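Local coordinates for uncharacterized protein, DUF633, LMOf2365_1472 (Listeria monocytogenes str. 4b F2365, PDB 3GNL), which is not yet characterised but probably methylates N1 of adenine 22 in tRNA, using S-adenosylmethionine as the methyl donor, at residues Glu174-Pro179 / Ser191-Glu196; Asn198-Ile203 / Arg222-Lys227; Gln205-Asn210 / Thr215-Lys220. All blocks are in the same frame, centred on the assembly; numbering follows the deposited sequence.

Contact 1: residues Glu174-Pro179 / Ser191-Glu196; sequences EIFFGP and SKWRHE
Phe177, in the last turn of helix 172-177, faces Trp193 of helix 187-208 with their CA atoms 8.8 Å apart, a gap filled by rings. Phe177 meets the indole edge to face. Its CD1-CE1 edge stands on the five-membered ring with the planes at 86°, CE1 lying 3.5 Å from Trp193 CD2 and CD1 3.5 Å from Trp193 CE2. With CG of Trp193 anti to its own carbonyl carbon (chi1 -68°), the indole reaches across and turns this face to the phenylalanines. Phe176 covers the outer end of the same face: its CE2 comes within 3.5 Å of Trp193 CZ3, the two planes inclined at 48°. Phe176 also lays CD2 over the face of Phe177, so each of the three rings touches both others. The indole nitrogen is satisfied by a water in the indole plane, which accepts from Trp193 NE1 at 2.9 Å and donates to Phe177 O at 2.7 Å, tying the indole to the carbonyl of Phe177, the last residue of the helix. Phe189 adds a further edge-to-face ring to Trp193, and Leu230 of helix 215-235 touches both phenylalanines. This buried aromatic cluster packs a short helix against the long C-terminal helical hairpin.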
loop_
_atom_site.group_PDB
_atom_site.type_symbol
_atom_site.label_atom_id
_atom_site.label_comp_id
_atom_site.label_asym_id
_atom_site.label_seq_id
_atom_site.Cartn_x
_atom_site.Cartn_y
_atom_site.Cartn_z
ATOM N N GLU A 174 -14.676 1.695 -6.543
ATOM C CA GLU A 174 -13.912 2.003 -5.328
ATOM C C GLU A 174 -12.784 0.998 -5.131
ATOM O O GLU A 174 -11.678 1.363 -4.703
ATOM C CB GLU A 174 -14.851 2.078 -4.117
ATOM C CG GLU A 174 -15.770 3.260 -4.185
ATOM C CD GLU A 174 -16.819 3.272 -3.066
ATOM O OE1 GLU A 174 -17.362 2.211 -2.753
ATOM O OE2 GLU A 174 -17.037 4.371 -2.512
ATOM N N ILE A 175 -13.018 -0.290 -5.375
ATOM C CA ILE A 175 -11.932 -1.282 -5.275
ATOM C C ILE A 175 -10.801 -1.011 -6.300
ATOM O O ILE A 175 -9.610 -1.125 -5.979
ATOM C CB ILE A 175 -12.493 -2.703 -5.384
ATOM C CG1 ILE A 175 -13.101 -3.077 -4.018
ATOM C CG2 ILE A 175 -11.464 -3.749 -5.721
ATOM C CD1 ILE A 175 -13.938 -4.295 -4.070
ATOM N N PHE A 176 -11.165 -0.716 -7.544
ATOM C CA PHE A 176 -10.159 -0.590 -8.610
ATOM C C PHE A 176 -9.390 0.699 -8.491
ATOM O O PHE A 176 -8.186 0.689 -8.791
ATOM C CB PHE A 176 -10.917 -0.619 -9.958
ATOM C CG PHE A 176 -10.084 -0.836 -11.183
ATOM C CD1 PHE A 176 -10.002 -2.113 -11.752
ATOM C CD2 PHE A 176 -9.482 0.234 -11.823
ATOM C CE1 PHE A 176 -9.258 -2.332 -12.945
ATOM C CE2 PHE A 176 -8.748 0.022 -13.035
ATOM C CZ PHE A 176 -8.639 -1.245 -13.559
ATOM N N PHE A 177 -10.033 1.789 -8.087
ATOM C CA PHE A 177 -9.483 3.136 -8.125
ATOM C C PHE A 177 -9.143 3.760 -6.768
ATOM O O PHE A 177 -8.303 4.685 -6.680
ATOM C CB PHE A 177 -10.395 4.084 -8.877
ATOM C CG PHE A 177 -10.611 3.685 -10.312
ATOM C CD1 PHE A 177 -9.575 3.846 -11.226
ATOM C CD2 PHE A 177 -11.838 3.160 -10.730
ATOM C CE1 PHE A 177 -9.748 3.487 -12.576
ATOM C CE2 PHE A 177 -12.039 2.798 -12.058
ATOM C CZ PHE A 177 -10.992 2.950 -12.993
ATOM N N GLY A 178 -9.869 3.298 -5.757
ATOM C CA GLY A 178 -9.718 3.859 -4.409
ATOM C C GLY A 178 -10.891 4.760 -4.106
ATOM O O GLY A 178 -11.141 5.751 -4.800
ATOM N N PRO A 179 -11.590 4.503 -2.984
ATOM C CA PRO A 179 -12.734 5.360 -2.678
ATOM C C PRO A 179 -12.402 6.828 -2.407
ATOM O O PRO A 179 -13.184 7.692 -2.754
ATOM C CB PRO A 179 -13.363 4.686 -1.437
ATOM C CG PRO A 179 -12.163 4.022 -0.775
ATOM C CD PRO A 179 -11.335 3.476 -1.967
ATOM N N SER A 191 -4.318 11.509 -14.885
ATOM C CA SER A 191 -3.319 11.211 -15.919
ATOM C C SER A 191 -2.937 9.724 -15.907
ATOM O O SER A 191 -2.782 9.101 -16.978
ATOM C CB SER A 191 -2.133 12.155 -15.808
ATOM O OG SER A 191 -1.356 11.889 -14.687
ATOM N N LYS A 192 -2.784 9.150 -14.713
ATOM C CA LYS A 192 -2.452 7.722 -14.585
ATOM C C LYS A 192 -3.506 6.862 -15.285
ATOM O O LYS A 192 -3.183 5.998 -16.100
ATOM C CB LYS A 192 -2.334 7.288 -13.106
ATOM C CG LYS A 192 -2.270 5.744 -12.952
ATOM C CD LYS A 192 -2.428 5.220 -11.512
ATOM C CE LYS A 192 -2.486 3.680 -11.511
ATOM N NZ LYS A 192 -1.331 3.052 -12.189
ATOM N N TRP A 193 -4.774 7.098 -14.978
ATOM C CA TRP A 193 -5.812 6.212 -15.505
ATOM C C TRP A 193 -6.113 6.427 -16.998
ATOM O O TRP A 193 -6.412 5.464 -17.706
ATOM C CB TRP A 193 -7.066 6.227 -14.613
ATOM C CG TRP A 193 -6.710 5.583 -13.316
ATOM C CD1 TRP A 193 -6.654 6.193 -12.100
ATOM C CD2 TRP A 193 -6.337 4.211 -13.117
ATOM N NE1 TRP A 193 -6.262 5.282 -11.153
ATOM C CE2 TRP A 193 -6.085 4.052 -11.742
ATOM C CE3 TRP A 193 -6.181 3.095 -13.971
ATOM C CZ2 TRP A 193 -5.669 2.830 -11.188
ATOM C CZ3 TRP A 193 -5.784 1.884 -13.431
ATOM C CH2 TRP A 193 -5.533 1.761 -12.048
ATOM N N ARG A 194 -5.986 7.661 -17.480
ATOM C CA ARG A 194 -6.112 7.877 -18.921
ATOM C C ARG A 194 -4.956 7.184 -19.661
ATOM O O ARG A 194 -5.157 6.604 -20.730
ATOM C CB ARG A 194 -6.162 9.375 -19.253
ATOM C CG ARG A 194 -6.325 9.659 -20.750
ATOM C CD ARG A 194 -7.723 9.213 -21.200
ATOM N NE ARG A 194 -7.671 7.930 -21.879
ATOM C CZ ARG A 194 -8.729 7.203 -22.200
ATOM N NH1 ARG A 194 -8.573 6.065 -22.866
ATOM N NH2 ARG A 194 -9.940 7.614 -21.857
ATOM N N HIS A 195 -3.759 7.223 -19.069
ATOM C CA HIS A 195 -2.586 6.525 -19.642
ATOM C C HIS A 195 -2.829 5.046 -19.751
ATOM O O HIS A 195 -2.595 4.439 -20.809
ATOM C CB HIS A 195 -1.350 6.821 -18.805
ATOM C CG HIS A 195 -0.106 6.152 -19.272
ATOM N ND1 HIS A 195 0.622 6.643 -20.335
ATOM C CD2 HIS A 195 0.615 5.126 -18.765
ATOM C CE1 HIS A 195 1.699 5.904 -20.513
ATOM N NE2 HIS A 195 1.739 4.994 -19.560
ATOM N N GLU A 196 -3.310 4.436 -18.664
ATOM C CA GLU A 196 -3.534 2.989 -18.698
ATOM C C GLU A 196 -4.617 2.613 -19.691
ATOM O O GLU A 196 -4.483 1.602 -20.385
ATOM C CB GLU A 196 -3.813 2.408 -17.279
ATOM C CG GLU A 196 -2.641 2.612 -16.239
ATOM C CD GLU A 196 -1.205 2.368 -16.750
ATOM O OE1 GLU A 196 -0.989 1.570 -17.662
ATOM O OE2 GLU A 196 -0.277 2.970 -16.213
HETATM O O HOH W 1 -6.089 4.863 -8.295
#

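Contact 2: residues Asn198-Ile203 / Arg222-Lys227; sequences NTWQNI and RELEHK
Ile203 N donates to Thr199 O at 2.9 Å, one of the helical bonds that shape the turn from which Trp200 and Ile203 reach across to Leu224. On the other helix the matching bond runs from Lys227 N to Glu223 O, and Leu224 and Lys227, three residues apart, fall on the side that faces Trp200. Trp200 does most of the touching. With its CG anti to the carbonyl carbon (chi1 -67°), the indole is extended between the helices, and its two ends meet different partners. At the pyrrole end, Leu224 CD2 approaches obliquely, 3.4 Å from Trp200 CD1. At the benzene end, Lys227 lies across one face: its CB is 3.8 Å from the centroid of the six-membered ring and 18° off the normal, a CH-pi contact, while its CD rests over the rim, 3.7 Å from Trp200 CZ2. The two long helices, 187-208 and 215-235, form an antiparallel hairpin here, their local axes 9.4 Å apart at 152°. The C-terminal region of TrmK-type tRNA methyltransferases has a coiled-coil character consistent with this pairing. Leu224 serves both neighbours by its fork, CD2 going to the indole and CD1 to Ile203 CG2 at 3.6 Å. Beyond CD the lysine chain bends away from the indole, and Lys227 NZ makes a long salt bridge of 4.0 Å with Glu223 OE2 on its own helix. Phe176 of helix 172-177 touches both Trp200 and Lys227, while Ile228 and Val231 give the indole further apolar neighbours.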
loop_
_atom_site.group_PDB
_atom_site.type_symbol
_atom_site.label_atom_id
_atom_site.label_comp_id
_atom_site.label_asym_id
_atom_site.label_seq_id
_atom_site.Cartn_x
_atom_site.Cartn_y
_atom_site.Cartn_z
ATOM N N ASN A 198 -5.475 4.186 -22.371
ATOM C CA ASN A 198 -4.996 4.314 -23.754
ATOM C C ASN A 198 -4.214 3.057 -24.113
ATOM O O ASN A 198 -4.393 2.529 -25.210
ATOM C CB ASN A 198 -4.073 5.522 -23.891
ATOM C CG ASN A 198 -4.816 6.832 -23.921
ATOM O OD1 ASN A 198 -6.018 6.881 -24.161
ATOM N ND2 ASN A 198 -4.081 7.921 -23.712
ATOM N N THR A 199 -3.372 2.553 -23.204
ATOM C CA THR A 199 -2.693 1.295 -23.474
ATOM C C THR A 199 -3.662 0.124 -23.685
ATOM O O THR A 199 -3.501 -0.648 -24.609
ATOM C CB THR A 199 -1.628 1.005 -22.435
ATOM O OG1 THR A 199 -0.542 1.924 -22.679
ATOM C CG2 THR A 199 -1.011 -0.356 -22.622
ATOM N N TRP A 200 -4.673 -0.017 -22.839
ATOM C CA TRP A 200 -5.638 -1.096 -23.015
ATOM C C TRP A 200 -6.362 -1.022 -24.376
ATOM O O TRP A 200 -6.501 -2.069 -25.017
ATOM C CB TRP A 200 -6.659 -1.030 -21.864
ATOM C CG TRP A 200 -6.041 -1.342 -20.511
ATOM C CD1 TRP A 200 -5.001 -2.194 -20.243
ATOM C CD2 TRP A 200 -6.494 -0.821 -19.246
ATOM N NE1 TRP A 200 -4.745 -2.203 -18.853
ATOM C CE2 TRP A 200 -5.639 -1.356 -18.252
ATOM C CE3 TRP A 200 -7.514 0.079 -18.878
ATOM C CZ2 TRP A 200 -5.795 -1.038 -16.886
ATOM C CZ3 TRP A 200 -7.634 0.424 -17.493
ATOM C CH2 TRP A 200 -6.764 -0.132 -16.555
ATOM N N GLN A 201 -6.750 0.177 -24.828
ATOM C CA GLN A 201 -7.412 0.348 -26.140
ATOM C C GLN A 201 -6.435 -0.040 -27.210
ATOM O O GLN A 201 -6.827 -0.714 -28.180
ATOM C CB GLN A 201 -7.823 1.800 -26.379
ATOM C CG GLN A 201 -8.838 2.325 -25.386
ATOM C CD GLN A 201 -9.066 3.838 -25.447
ATOM O OE1 GLN A 201 -8.348 4.590 -26.135
ATOM N NE2 GLN A 201 -10.066 4.296 -24.704
ATOM N N ASN A 202 -5.172 0.347 -27.037
ATOM C CA ASN A 202 -4.188 -0.025 -28.056
ATOM C C ASN A 202 -4.002 -1.537 -28.143
ATOM O O ASN A 202 -3.836 -2.098 -29.242
ATOM C CB ASN A 202 -2.847 0.673 -27.820
ATOM C CG ASN A 202 -2.916 2.197 -28.000
ATOM O OD1 ASN A 202 -3.832 2.721 -28.614
ATOM N ND2 ASN A 202 -1.918 2.885 -27.475
ATOM N N ILE A 203 -4.035 -2.222 -26.993
ATOM C CA ILE A 203 -3.850 -3.656 -26.975
ATOM C C ILE A 203 -5.025 -4.292 -27.702
ATOM O O ILE A 203 -4.829 -5.247 -28.450
ATOM C CB ILE A 203 -3.747 -4.224 -25.540
ATOM C CG1 ILE A 203 -2.466 -3.700 -24.878
ATOM C CG2 ILE A 203 -3.719 -5.786 -25.530
ATOM C CD1 ILE A 203 -2.469 -3.979 -23.376
ATOM N N ARG A 222 -12.452 -8.833 -23.885
ATOM C CA ARG A 222 -13.545 -8.564 -22.959
ATOM C C ARG A 222 -13.052 -7.947 -21.643
ATOM O O ARG A 222 -13.630 -6.963 -21.177
ATOM C CB ARG A 222 -14.346 -9.831 -22.689
ATOM C CG ARG A 222 -15.571 -9.939 -23.568
ATOM C CD ARG A 222 -16.373 -11.216 -23.280
ATOM N NE ARG A 222 -15.796 -12.369 -23.981
ATOM C CZ ARG A 222 -15.180 -13.399 -23.399
ATOM N NH1 ARG A 222 -15.049 -13.474 -22.075
ATOM N NH2 ARG A 222 -14.688 -14.359 -24.152
ATOM N N GLU A 223 -12.002 -8.525 -21.064
ATOM C CA GLU A 223 -11.419 -7.980 -19.837
ATOM C C GLU A 223 -10.931 -6.534 -20.040
ATOM O O GLU A 223 -11.231 -5.647 -19.247
ATOM C CB GLU A 223 -10.293 -8.852 -19.280
ATOM C CG GLU A 223 -9.638 -8.151 -18.073
ATOM C CD GLU A 223 -8.853 -9.061 -17.145
ATOM O OE1 GLU A 223 -7.861 -9.684 -17.600
ATOM O OE2 GLU A 223 -9.210 -9.107 -15.934
ATOM N N LEU A 224 -10.202 -6.293 -21.126
ATOM C CA LEU A 224 -9.714 -4.945 -21.411
ATOM C C LEU A 224 -10.869 -3.962 -21.645
ATOM O O LEU A 224 -10.824 -2.795 -21.201
ATOM C CB LEU A 224 -8.772 -4.968 -22.625
ATOM C CG LEU A 224 -7.459 -5.703 -22.400
ATOM C CD1 LEU A 224 -6.833 -5.993 -23.770
ATOM C CD2 LEU A 224 -6.504 -4.897 -21.535
ATOM N N GLU A 225 -11.924 -4.389 -22.356
ATOM C CA GLU A 225 -13.104 -3.523 -22.531
ATOM C C GLU A 225 -13.722 -3.109 -21.188
ATOM O O GLU A 225 -14.127 -1.958 -21.039
ATOM C CB GLU A 225 -14.175 -4.171 -23.420
ATOM C CG GLU A 225 -13.755 -4.236 -24.901
ATOM C CD GLU A 225 -14.661 -5.147 -25.743
ATOM O OE1 GLU A 225 -15.314 -6.056 -25.186
ATOM O OE2 GLU A 225 -14.687 -4.947 -26.972
ATOM N N HIS A 226 -13.764 -4.057 -20.260
ATOM C CA HIS A 226 -14.327 -3.830 -18.912
ATOM C C HIS A 226 -13.490 -2.794 -18.167
ATOM O O HIS A 226 -14.030 -1.850 -17.559
ATOM C CB HIS A 226 -14.356 -5.143 -18.109
ATOM C CG HIS A 226 -14.878 -5.008 -16.701
ATOM N ND1 HIS A 226 -16.106 -4.446 -16.400
ATOM C CD2 HIS A 226 -14.362 -5.429 -15.517
ATOM C CE1 HIS A 226 -16.308 -4.496 -15.090
ATOM N NE2 HIS A 226 -15.268 -5.092 -14.532
ATOM N N LYS A 227 -12.170 -2.959 -18.235
ATOM C CA LYS A 227 -11.300 -2.004 -17.585
ATOM C C LYS A 227 -11.391 -0.605 -18.182
ATOM O O LYS A 227 -11.442 0.391 -17.460
ATOM C CB LYS A 227 -9.845 -2.472 -17.585
ATOM C CG LYS A 227 -9.553 -3.777 -16.815
ATOM C CD LYS A 227 -8.038 -3.970 -16.860
ATOM C CE LYS A 227 -7.635 -5.398 -16.889
ATOM N NZ LYS A 227 -7.053 -5.812 -15.610
#

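Contact 3: residues Gln205-Asn210 / Thr215-Lys220; sequences QTISNN and TENQAK
Ile207 and Asn217 point their CB atoms at each other's helix and meet at a slant, the methyl branch of one against the base of the other. Ile207 CG2 lies 3.7 Å from Asn217 CB and a little farther, 4.1 Å, from Asn217 CG, so the asparagine offers its aliphatic carbon to the methyl group rather than a polar atom. The isoleucine's first torsion (chi1 -66°) puts CG2 anti to the backbone N and sends CG1 and CD1 another way, toward Lys220. There CD1 only brushes the lysine, 4.4 Å from Lys220 CG, and that chain runs on in an extended form. Between the CA atoms of Ile207 and Asn217 the distance is 7.2 Å, close enough for short branches to bridge the gap. Ile221 and Val213 also touch Ile207, adding apolar neighbours from the next helical turn and from the connecting loop.

The amides of Gln205, Asn209 and Asn210 are engaged within their own segment, where helix 187-208 ends, while the hydroxyls of Thr206 and Ser208 bond back to Asn202 O and Ile204 O one turn earlier. Asn209, the first residue to leave helical angles, bonds through ND2 to Gln205 OE1 at 3.0 Å; the acceptor lies in the plane of the asparagine amide, and the N-H...O angle is 146°. Asn210 ND2 reaches back to Asn209 O at 3.1 Å, but from above the carbonyl plane. Along the main chain, Asn210 N bonds to Ile207 O, tightening the last turn. On the opposite helix, Asn217 N is bonded by Ser214 OG at the start of helix 215-235. Plain apolar packing thus joins the end of one helix to the beginning of the next at the tip of an antiparallel helical hairpin.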
loop_
_atom_site.group_PDB
_atom_site.type_symbol
_atom_site.label_atom_id
_atom_site.label_comp_id
_atom_site.label_asym_id
_atom_site.label_seq_id
_atom_site.Cartn_x
_atom_site.Cartn_y
_atom_site.Cartn_z
ATOM N N GLN A 205 -6.779 -3.173 -30.128
ATOM C CA GLN A 205 -6.594 -2.984 -31.581
ATOM C C GLN A 205 -5.528 -3.960 -32.103
ATOM O O GLN A 205 -5.741 -4.659 -33.097
ATOM C CB GLN A 205 -6.309 -1.521 -31.907
ATOM C CG GLN A 205 -5.665 -1.319 -33.325
ATOM C CD GLN A 205 -6.284 -0.237 -34.202
ATOM O OE1 GLN A 205 -6.999 -0.538 -35.181
ATOM N NE2 GLN A 205 -5.976 1.015 -33.904
ATOM N N THR A 206 -4.418 -4.110 -31.380
ATOM C CA THR A 206 -3.333 -5.009 -31.783
ATOM C C THR A 206 -3.833 -6.451 -31.880
ATOM O O THR A 206 -3.536 -7.159 -32.854
ATOM C CB THR A 206 -2.167 -4.913 -30.813
ATOM O OG1 THR A 206 -1.608 -3.604 -30.927
ATOM C CG2 THR A 206 -1.124 -5.966 -31.098
ATOM N N ILE A 207 -4.627 -6.888 -30.908
ATOM C CA ILE A 207 -5.091 -8.265 -30.947
ATOM C C ILE A 207 -6.114 -8.480 -32.065
ATOM O O ILE A 207 -6.048 -9.505 -32.764
ATOM C CB ILE A 207 -5.728 -8.661 -29.601
ATOM C CG1 ILE A 207 -4.639 -8.669 -28.523
ATOM C CG2 ILE A 207 -6.407 -10.069 -29.706
ATOM C CD1 ILE A 207 -5.240 -8.774 -27.120
ATOM N N SER A 208 -7.011 -7.507 -32.215
ATOM C CA SER A 208 -8.167 -7.592 -33.104
ATOM C C SER A 208 -7.713 -7.637 -34.529
ATOM O O SER A 208 -8.387 -8.248 -35.374
ATOM C CB SER A 208 -9.071 -6.374 -32.907
ATOM O OG SER A 208 -9.689 -6.420 -31.630
ATOM N N ASN A 209 -6.567 -7.022 -34.795
ATOM C CA ASN A 209 -6.047 -6.985 -36.155
ATOM C C ASN A 209 -5.051 -8.090 -36.478
ATOM O O ASN A 209 -4.431 -8.061 -37.527
ATOM C CB ASN A 209 -5.482 -5.603 -36.501
ATOM C CG ASN A 209 -6.534 -4.476 -36.381
ATOM O OD1 ASN A 209 -7.682 -4.621 -36.809
ATOM N ND2 ASN A 209 -6.128 -3.345 -35.818
ATOM N N ASN A 210 -4.920 -9.080 -35.603
ATOM C CA ASN A 210 -4.122 -10.289 -35.895
ATOM C C ASN A 210 -5.050 -11.502 -35.957
ATOM O O ASN A 210 -4.882 -12.458 -35.194
ATOM C CB ASN A 210 -3.076 -10.570 -34.798
ATOM C CG ASN A 210 -2.081 -9.460 -34.614
ATOM O OD1 ASN A 210 -1.361 -9.416 -33.596
ATOM N ND2 ASN A 210 -2.046 -8.529 -35.573
ATOM N N THR A 215 -9.690 -18.050 -28.562
ATOM C CA THR A 215 -10.687 -17.876 -27.498
ATOM C C THR A 215 -10.038 -17.187 -26.273
ATOM O O THR A 215 -10.682 -16.341 -25.643
ATOM C CB THR A 215 -11.456 -19.202 -27.157
ATOM O OG1 THR A 215 -12.026 -19.721 -28.363
ATOM C CG2 THR A 215 -12.623 -18.921 -26.211
ATOM N N GLU A 216 -8.781 -17.526 -25.972
ATOM C CA GLU A 216 -7.993 -16.863 -24.892
ATOM C C GLU A 216 -7.909 -15.350 -25.102
ATOM O O GLU A 216 -8.155 -14.578 -24.172
ATOM C CB GLU A 216 -6.576 -17.422 -24.797
ATOM C CG GLU A 216 -6.535 -18.869 -24.349
ATOM C CD GLU A 216 -6.825 -19.850 -25.501
ATOM O OE1 GLU A 216 -7.245 -19.436 -26.598
ATOM O OE2 GLU A 216 -6.653 -21.044 -25.275
ATOM N N ASN A 217 -7.590 -14.934 -26.325
ATOM C CA ASN A 217 -7.516 -13.493 -26.618
ATOM C C ASN A 217 -8.852 -12.779 -26.733
ATOM O O ASN A 217 -8.943 -11.566 -26.481
ATOM C CB ASN A 217 -6.633 -13.226 -27.832
ATOM C CG ASN A 217 -5.163 -13.319 -27.496
ATOM O OD1 ASN A 217 -4.753 -13.089 -26.338
ATOM N ND2 ASN A 217 -4.365 -13.677 -28.478
ATOM N N GLN A 218 -9.922 -13.516 -27.058
ATOM C CA GLN A 218 -11.246 -12.895 -27.037
ATOM C C GLN A 218 -11.651 -12.523 -25.603
ATOM O O GLN A 218 -12.261 -11.469 -25.394
ATOM C CB GLN A 218 -12.327 -13.802 -27.677
ATOM C CG GLN A 218 -12.223 -13.922 -29.188
ATOM C CD GLN A 218 -12.593 -12.649 -29.952
ATOM O OE1 GLN A 218 -12.830 -11.569 -29.369
ATOM N NE2 GLN A 218 -12.650 -12.774 -31.282
ATOM N N ALA A 219 -11.297 -13.392 -24.663
ATOM C CA ALA A 219 -11.573 -13.188 -23.253
ATOM C C ALA A 219 -10.709 -12.026 -22.758
ATOM O O ALA A 219 -11.189 -11.186 -21.991
ATOM C CB ALA A 219 -11.301 -14.440 -22.457
ATOM N N LYS A 220 -9.464 -11.965 -23.235
ATOM C CA LYS A 220 -8.568 -10.856 -22.867
ATOM C C LYS A 220 -9.173 -9.517 -23.324
ATOM O O LYS A 220 -9.157 -8.510 -22.575
ATOM C CB LYS A 220 -7.161 -11.093 -23.441
ATOM C CG LYS A 220 -6.076 -10.066 -23.035
ATOM C CD LYS A 220 -4.654 -10.691 -23.085
ATOM C CE LYS A 220 -3.668 -9.896 -22.179
ATOM N NZ LYS A 220 -2.225 -9.943 -22.621
#

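The three contacts run outward along one C-terminal helical unit. Contact 1, nearest the body of the protein, is buried and aromatic; contact 2 is partly buried and mixes an indole with aliphatic chains; contact 3 lies at the surface, with small aliphatic patches beside amides bonded within their own segment. Helix 187-208 takes part in all three, and helix 215-235 is its partner in contacts 2 and 3, whereas contact 1 brings in helix 172-177. Contacts 1 and 2 touch directly, Phe176 CZ lying 3.7 Å from Trp200 CH2, so their aromatic packing is continuous. Contact 3 is nested in the loop closed by contact 2, their centres about 10 Å apart.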